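Local coordinates for protein sialidase B (Streptococcus pneumoniae serotype 4, PDB 4XJW) that cleaves terminal sialic acid residues from oligosaccharides, glycoproteins and glycolipids as a family 33 glycosyl hydrolase, at residues Met36-Asp41 against Val104-Val109; Gly72-Glu77 against Met121-Ile126. The protein carries 1 engineered substitution. All coordinates share one frame; numbering follows the deposited sequence.

Contact 1 (Met36-Asp41 against Val104-Val109); sequences MKFKAD and VENTLV
The F38 ring takes N106 CB over one face, a CH-pi contact 4.1 Å from the ring centroid and offset toward the rim, while L108 CB meets F38 CE1 at the edge, in the ring plane. The N106 amide is turned 35° from the ring; its ND2 gives F38 O a weak bond of 3.4 Å but has a further partner in W96 O, and OD1 receives ND2 of N124. F38 and N106 also form a hydrogen-bonded antiparallel pair, N106 N to F38 O at 2.9 Å, and M36 and L108 form the next. Between them K37 faces T107 in a non-hydrogen-bonded pair on the other side of the sheet. The K37 chain, extended as far as CE, passes E105 at an angle and bends at its last torsion (chi4 -62°), bringing NZ to T107 OG1 at 2.8 Å and to E105 OE1 at 3.6 Å in a salt bridge; P186 O also accepts from NZ, and S188 OG bonds E105 OE1. A water accepts from A40 N and lies 2.7 Å from V104 O. Two neighbouring antiparallel strands are joined here in the concanavalin-like beta-sandwich of the sialidase N-terminal domain, M36, F38 and L108 packing on the opposing sheet at L49, I66 and M68.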
ATOM      1  N   MET A  36      23.434  10.752  -9.480  1.00 15.15           N
ATOM      2  CA  MET A  36      23.080  12.134  -9.181  1.00 18.32           C
ATOM      3  C   MET A  36      22.454  12.232  -7.801  1.00 19.04           C
ATOM      4  O   MET A  36      21.437  11.597  -7.534  1.00 20.76           O
ATOM      5  CB  MET A  36      22.076  12.660 -10.202  1.00 20.67           C
ATOM      6  CG  MET A  36      22.648  13.606 -11.225  1.00 30.01           C
ATOM      7  SD  MET A  36      21.335  14.458 -12.119  1.00 31.38           S
ATOM      8  CE  MET A  36      20.393  15.083 -10.740  1.00 24.11           C
ATOM      9  N   LYS A  37      23.067  13.015  -6.922  1.00 15.73           N
ATOM     10  CA  LYS A  37      22.444  13.362  -5.652  1.00 14.15           C
ATOM     11  C   LYS A  37      21.880  14.767  -5.776  1.00 17.59           C
ATOM     12  O   LYS A  37      22.621  15.721  -6.045  1.00 19.09           O
ATOM     13  CB  LYS A  37      23.446  13.248  -4.504  1.00 17.70           C
ATOM     14  CG  LYS A  37      23.675  11.799  -4.091  1.00 22.86           C
ATOM     15  CD  LYS A  37      24.867  11.631  -3.169  1.00 29.95           C
ATOM     16  CE  LYS A  37      24.936  10.198  -2.647  1.00 27.55           C
ATOM     17  NZ  LYS A  37      23.717   9.835  -1.841  1.00 23.09           N
ATOM     18  N   PHE A  38      20.564  14.902  -5.621  1.00 13.41           N
ATOM     19  CA  PHE A  38      19.925  16.186  -5.891  1.00 14.76           C
ATOM     20  C   PHE A  38      18.748  16.483  -4.972  1.00 14.95           C
ATOM     21  O   PHE A  38      18.113  15.574  -4.416  1.00 15.40           O
ATOM     22  CB  PHE A  38      19.470  16.263  -7.355  1.00 14.05           C
ATOM     23  CG  PHE A  38      18.232  15.452  -7.656  1.00 13.38           C
ATOM     24  CD1 PHE A  38      18.331  14.104  -7.971  1.00 16.33           C
ATOM     25  CD2 PHE A  38      16.973  16.043  -7.625  1.00 12.99           C
ATOM     26  CE1 PHE A  38      17.197  13.362  -8.251  1.00 18.12           C
ATOM     27  CE2 PHE A  38      15.841  15.301  -7.895  1.00 16.79           C
ATOM     28  CZ  PHE A  38      15.957  13.956  -8.207  1.00 15.64           C
ATOM     29  N   LYS A  39      18.460  17.770  -4.828  1.00 14.15           N
ATOM     30  CA  LYS A  39      17.343  18.233  -4.032  1.00 13.92           C
ATOM     31  C   LYS A  39      16.431  19.045  -4.918  1.00 15.42           C
ATOM     32  O   LYS A  39      16.897  19.773  -5.804  1.00 16.78           O
ATOM     33  CB  LYS A  39      17.817  19.113  -2.879  1.00 15.88           C
ATOM     34  CG  LYS A  39      18.821  18.450  -1.954  1.00 18.38           C
ATOM     35  CD  LYS A  39      19.342  19.436  -0.931  1.00 21.98           C
ATOM     36  CE  LYS A  39      20.225  18.734   0.082  1.00 28.84           C
ATOM     37  NZ  LYS A  39      20.844  19.697   1.029  1.00 33.04           N
ATOM     38  N   ALA A  40      15.128  18.920  -4.690  1.00 15.35           N
ATOM     39  CA  ALA A  40      14.146  19.728  -5.395  1.00 13.83           C
ATOM     40  C   ALA A  40      12.899  19.826  -4.541  1.00 16.85           C
ATOM     41  O   ALA A  40      12.006  18.982  -4.633  1.00 17.08           O
ATOM     42  CB  ALA A  40      13.807  19.112  -6.757  1.00 16.00           C
ATOM     43  N   ASP A  41      12.839  20.856  -3.707  1.00 18.07           N
ATOM     44  CA  ASP A  41      11.705  21.025  -2.814  1.00 18.10           C
ATOM     45  C   ASP A  41      10.708  22.053  -3.338  1.00 19.35           C
ATOM     46  O   ASP A  41       9.621  22.214  -2.780  1.00 26.26           O
ATOM     47  CB  ASP A  41      12.162  21.363  -1.392  1.00 23.12           C
ATOM     48  CG  ASP A  41      12.969  22.644  -1.318  1.00 29.95           C
ATOM     49  OD1 ASP A  41      13.513  23.074  -2.355  1.00 30.34           O
ATOM     50  OD2 ASP A  41      13.071  23.210  -0.208  1.00 32.50           O
ATOM     51  N   VAL A 104      15.167  16.982   0.901  1.00 12.64           N
ATOM     52  CA  VAL A 104      15.742  15.639   0.885  1.00 12.63           C
ATOM     53  C   VAL A 104      16.763  15.487  -0.226  1.00 13.93           C
ATOM     54  O   VAL A 104      16.532  15.924  -1.351  1.00 14.23           O
ATOM     55  CB  VAL A 104      14.642  14.570   0.707  1.00 12.07           C
ATOM     56  CG1 VAL A 104      15.243  13.191   0.372  1.00 13.44           C
ATOM     57  CG2 VAL A 104      13.772  14.497   1.956  1.00 13.09           C
ATOM     58  N   GLU A 105      17.896  14.866   0.090  1.00 14.23           N
ATOM     59  CA  GLU A 105      18.862  14.526  -0.935  1.00 14.29           C
ATOM     60  C   GLU A 105      18.465  13.206  -1.562  1.00 12.76           C
ATOM     61  O   GLU A 105      18.677  12.149  -0.976  1.00 17.00           O
ATOM     62  CB  GLU A 105      20.275  14.427  -0.361  1.00 19.00           C
ATOM     63  CG  GLU A 105      21.282  13.960  -1.407  1.00 23.45           C
ATOM     64  CD  GLU A 105      22.720  14.188  -0.986  1.00 34.22           C
ATOM     65  OE1 GLU A 105      23.415  13.197  -0.690  1.00 33.62           O
ATOM     66  OE2 GLU A 105      23.149  15.362  -0.966  1.00 40.06           O
ATOM     67  N   ASN A 106      17.861  13.275  -2.744  1.00 12.61           N
ATOM     68  CA  ASN A 106      17.540  12.071  -3.498  1.00 11.78           C
ATOM     69  C   ASN A 106      18.766  11.518  -4.176  1.00 11.31           C
ATOM     70  O   ASN A 106      19.610  12.280  -4.656  1.00 15.26           O
ATOM     71  CB  ASN A 106      16.507  12.361  -4.582  1.00 10.14           C
ATOM     72  CG  ASN A 106      15.194  12.854  -4.021  1.00 12.25           C
ATOM     73  OD1 ASN A 106      14.360  12.062  -3.562  1.00 12.74           O
ATOM     74  ND2 ASN A 106      15.003  14.164  -4.045  1.00 12.11           N
ATOM     75  N   THR A 107      18.865  10.196  -4.218  1.00 11.80           N
ATOM     76  CA  THR A 107      19.999   9.549  -4.863  1.00 14.54           C
ATOM     77  C   THR A 107      19.494   8.832  -6.101  1.00 14.69           C
ATOM     78  O   THR A 107      18.768   7.832  -6.006  1.00 14.47           O
ATOM     79  CB  THR A 107      20.708   8.544  -3.927  1.00 14.72           C
ATOM     80  OG1 THR A 107      21.112   9.206  -2.719  1.00 15.52           O
ATOM     81  CG2 THR A 107      21.954   7.941  -4.603  1.00 16.64           C
ATOM     82  N   LEU A 108      19.876   9.345  -7.264  1.00 10.64           N
ATOM     83  CA  LEU A 108      19.407   8.797  -8.528  1.00  9.64           C
ATOM     84  C   LEU A 108      20.553   8.046  -9.207  1.00 12.71           C
ATOM     85  O   LEU A 108      21.667   8.542  -9.272  1.00 12.23           O
ATOM     86  CB  LEU A 108      18.859   9.926  -9.401  1.00 12.49           C
ATOM     87  CG  LEU A 108      18.353   9.568 -10.796  1.00 11.83           C
ATOM     88  CD1 LEU A 108      17.225  10.502 -11.224  1.00 14.74           C
ATOM     89  CD2 LEU A 108      19.483   9.613 -11.837  1.00 13.54           C
ATOM     90  N   VAL A 109      20.279   6.841  -9.691  1.00 12.11           N
ATOM     91  CA  VAL A 109      21.260   6.084 -10.468  1.00 10.90           C
ATOM     92  C   VAL A 109      20.606   5.604 -11.758  1.00 13.11           C
ATOM     93  O   VAL A 109      19.627   4.853 -11.719  1.00 13.57           O
ATOM     94  CB  VAL A 109      21.766   4.852  -9.704  1.00 15.64           C
ATOM     95  CG1 VAL A 109      22.804   4.092 -10.547  1.00 14.76           C
ATOM     96  CG2 VAL A 109      22.372   5.270  -8.374  1.00 12.83           C
TER
HETATM   97  O   HOH W   1      14.421  17.209  -2.502  1.00 14.55           O

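Contact 2 (Gly72-Glu77 against Met121-Ile126); sequences GEIGVE and MYVNGI
I74 and V76 meet M121 and V123 through apolar side chains alone, across the interior of a concanavalin-like beta-sandwich whose two sheets are packed face to face. No hydrogen bond crosses: the axes of strands 74-77 and 121-123 stay 8.9 Å apart, and their directions differ by 151°. I74 uses its CG2 methyl, which meets V123 CG2 at 4.0 Å and M121 CG at 4.2 Å; the I74 and M121 side chains lie roughly perpendicular. Around this first shell, L108 and F110 of strand 102-113 and V128 and F129 of strand 126-132 pack against M121, V128 also touches I74, and M68 and I66 of strand 63-69 adjoin I74 and V76. Backbone bonds to F67 and S65 on one neighbouring strand and to R91 and F89 on the other hold strand 74-80 inside its sheet. In the opposing sheet, V123 begins a type I' turn that ends at I126, closed by V123 N to I126 O at 2.9 Å and by I126 N to V123 O at 3.1 Å. N124 OD1, within that turn, accepts from T107 N. The methionine's reach comes from its folded chain: CG lies anti to the backbone N (chi1 176°), the next two torsions bend near 75°, and M121 CE is placed 3.5 Å from V76 CG1.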
ATOM      1  N   GLY A  72       6.379  14.271  -8.608  1.00 13.07           N
ATOM      2  CA  GLY A  72       7.334  13.323  -8.063  1.00  9.58           C
ATOM      3  C   GLY A  72       7.756  12.260  -9.066  1.00 10.45           C
ATOM      4  O   GLY A  72       8.552  11.381  -8.727  1.00 11.05           O
ATOM      5  N   GLU A  73       7.222  12.331 -10.288  1.00  9.97           N
ATOM      6  CA  GLU A  73       7.611  11.419 -11.358  1.00 12.54           C
ATOM      7  C   GLU A  73       9.066  11.646 -11.775  1.00  9.82           C
ATOM      8  O   GLU A  73       9.538  12.782 -11.790  1.00 11.13           O
ATOM      9  CB  GLU A  73       6.678  11.625 -12.555  1.00 10.47           C
ATOM     10  CG  GLU A  73       7.031  10.843 -13.822  1.00 10.85           C
ATOM     11  CD  GLU A  73       5.996  11.053 -14.901  1.00 22.27           C
ATOM     12  OE1 GLU A  73       4.797  11.024 -14.564  1.00 21.57           O
ATOM     13  OE2 GLU A  73       6.386  11.277 -16.068  1.00 22.07           O
ATOM     14  N   ILE A  74       9.772  10.569 -12.103  1.00  8.01           N
ATOM     15  CA  ILE A  74      11.106  10.655 -12.687  1.00 11.59           C
ATOM     16  C   ILE A  74      11.081   9.937 -14.033  1.00 11.99           C
ATOM     17  O   ILE A  74      10.346   8.960 -14.209  1.00 11.46           O
ATOM     18  CB  ILE A  74      12.175  10.010 -11.759  1.00 10.61           C
ATOM     19  CG1 ILE A  74      13.592  10.469 -12.121  1.00 14.86           C
ATOM     20  CG2 ILE A  74      12.097   8.495 -11.816  1.00 12.72           C
ATOM     21  CD1 ILE A  74      13.900  11.899 -11.707  1.00 12.37           C
ATOM     22  N   GLY A  75      11.878  10.411 -14.990  1.00 11.20           N
ATOM     23  CA  GLY A  75      11.939   9.751 -16.275  1.00 10.79           C
ATOM     24  C   GLY A  75      13.173  10.099 -17.071  1.00 10.87           C
ATOM     25  O   GLY A  75      14.006  10.916 -16.640  1.00 11.57           O
ATOM     26  N   VAL A  76      13.304   9.434 -18.217  1.00 10.08           N
ATOM     27  CA  VAL A  76      14.343   9.758 -19.187  1.00 11.24           C
ATOM     28  C   VAL A  76      13.747   9.820 -20.586  1.00 11.77           C
ATOM     29  O   VAL A  76      12.738   9.174 -20.886  1.00 11.56           O
ATOM     30  CB  VAL A  76      15.506   8.744 -19.222  1.00 11.61           C
ATOM     31  CG1 VAL A  76      16.260   8.726 -17.892  1.00 12.06           C
ATOM     32  CG2 VAL A  76      15.006   7.358 -19.602  1.00 15.55           C
ATOM     33  N   GLU A  77      14.400  10.606 -21.438  1.00 13.82           N
ATOM     34  CA  GLU A  77      14.141  10.609 -22.864  1.00 14.27           C
ATOM     35  C   GLU A  77      15.441  10.223 -23.560  1.00 12.38           C
ATOM     36  O   GLU A  77      16.523  10.638 -23.137  1.00 14.21           O
ATOM     37  CB  GLU A  77      13.741  12.001 -23.316  1.00 14.73           C
ATOM     38  CG  GLU A  77      12.434  12.500 -22.791  1.00 15.76           C
ATOM     39  CD  GLU A  77      11.884  13.565 -23.699  1.00 19.64           C
ATOM     40  OE1 GLU A  77      11.321  13.207 -24.758  1.00 20.63           O
ATOM     41  OE2 GLU A  77      12.054  14.754 -23.374  1.00 20.69           O
ATOM     42  N   MET A 121      16.434   2.630 -14.094  1.00 10.67           N
ATOM     43  CA  MET A 121      16.484   3.793 -13.209  1.00 10.93           C
ATOM     44  C   MET A 121      16.254   3.397 -11.757  1.00 11.24           C
ATOM     45  O   MET A 121      15.293   2.682 -11.458  1.00 11.95           O
ATOM     46  CB  MET A 121      15.411   4.792 -13.607  1.00 10.20           C
ATOM     47  CG  MET A 121      15.330   6.002 -12.680  1.00 13.76           C
ATOM     48  SD  MET A 121      16.709   7.151 -12.935  1.00 13.56           S
ATOM     49  CE  MET A 121      16.167   7.889 -14.466  1.00 11.85           C
ATOM     50  N   TYR A 122      17.128   3.862 -10.869  1.00 11.01           N
ATOM     51  CA  TYR A 122      16.931   3.688  -9.429  1.00 10.84           C
ATOM     52  C   TYR A 122      16.831   5.061  -8.796  1.00 11.72           C
ATOM     53  O   TYR A 122      17.582   5.959  -9.142  1.00 13.92           O
ATOM     54  CB  TYR A 122      18.121   2.971  -8.790  1.00 11.25           C
ATOM     55  CG  TYR A 122      18.532   1.654  -9.410  1.00 12.11           C
ATOM     56  CD1 TYR A 122      19.400   1.618 -10.491  1.00 11.67           C
ATOM     57  CD2 TYR A 122      18.086   0.446  -8.881  1.00 12.77           C
ATOM     58  CE1 TYR A 122      19.804   0.410 -11.047  1.00 16.17           C
ATOM     59  CE2 TYR A 122      18.487  -0.764  -9.416  1.00 15.25           C
ATOM     60  CZ  TYR A 122      19.340  -0.771 -10.508  1.00 15.88           C
ATOM     61  OH  TYR A 122      19.742  -1.967 -11.051  1.00 21.44           O
ATOM     62  N   VAL A 123      15.904   5.234  -7.865  1.00 10.45           N
ATOM     63  CA  VAL A 123      15.907   6.449  -7.068  1.00 10.10           C
ATOM     64  C   VAL A 123      15.762   6.041  -5.619  1.00 12.15           C
ATOM     65  O   VAL A 123      14.885   5.241  -5.302  1.00 11.49           O
ATOM     66  CB  VAL A 123      14.756   7.394  -7.459  1.00 11.31           C
ATOM     67  CG1 VAL A 123      14.809   8.642  -6.597  1.00 14.64           C
ATOM     68  CG2 VAL A 123      14.843   7.771  -8.932  1.00 10.44           C
ATOM     69  N   ASN A 124      16.642   6.558  -4.758  1.00 11.39           N
ATOM     70  CA  ASN A 124      16.612   6.254  -3.331  1.00  9.79           C
ATOM     71  C   ASN A 124      16.684   4.757  -3.028  1.00 13.70           C
ATOM     72  O   ASN A 124      16.054   4.262  -2.090  1.00 11.85           O
ATOM     73  CB  ASN A 124      15.422   6.953  -2.663  1.00 10.88           C
ATOM     74  CG  ASN A 124      15.523   8.451  -2.790  1.00 11.70           C
ATOM     75  OD1 ASN A 124      16.628   8.979  -2.876  1.00 14.22           O
ATOM     76  ND2 ASN A 124      14.397   9.143  -2.823  1.00 12.68           N
ATOM     77  N   GLY A 125      17.460   4.050  -3.843  1.00 11.44           N
ATOM     78  CA  GLY A 125      17.700   2.640  -3.630  1.00 13.14           C
ATOM     79  C   GLY A 125      16.565   1.751  -4.088  1.00 13.84           C
ATOM     80  O   GLY A 125      16.492   0.581  -3.713  1.00 16.55           O
ATOM     81  N   ILE A 126      15.673   2.314  -4.894  1.00 10.71           N
ATOM     82  CA  ILE A 126      14.532   1.584  -5.412  1.00 11.13           C
ATOM     83  C   ILE A 126      14.550   1.582  -6.943  1.00 11.90           C
ATOM     84  O   ILE A 126      14.581   2.645  -7.576  1.00 12.01           O
ATOM     85  CB  ILE A 126      13.220   2.227  -4.925  1.00 10.54           C
ATOM     86  CG1 ILE A 126      13.120   2.123  -3.399  1.00 12.42           C
ATOM     87  CG2 ILE A 126      12.016   1.556  -5.558  1.00 12.97           C
ATOM     88  CD1 ILE A 126      11.965   2.938  -2.816  1.00 12.78           C
TER

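Overall arrangement
Both contacts belong to one sandwich in the N-terminal domain, with centres about 10 Å apart. Both are largely buried, but contact 1 reaches the surface at K39 and E105, while contact 2 is all core. Contact 1 lies within a sheet, so backbone bonds dominate and one face carries charged and hydroxyl groups; contact 2 spans the two sheets and is wholly apolar. Strands 102-113 and 118-123 follow each other in the chain and pair as neighbours, with T107 O 2.8 Å from N124 N and V109 O 2.8 Å from Y122 N, both probable hydrogen bonds. L108 belongs to both settings: paired in contact 1, it packs its CG on M121 SD and its CD1 on I74 CD1, each at 3.6 Å.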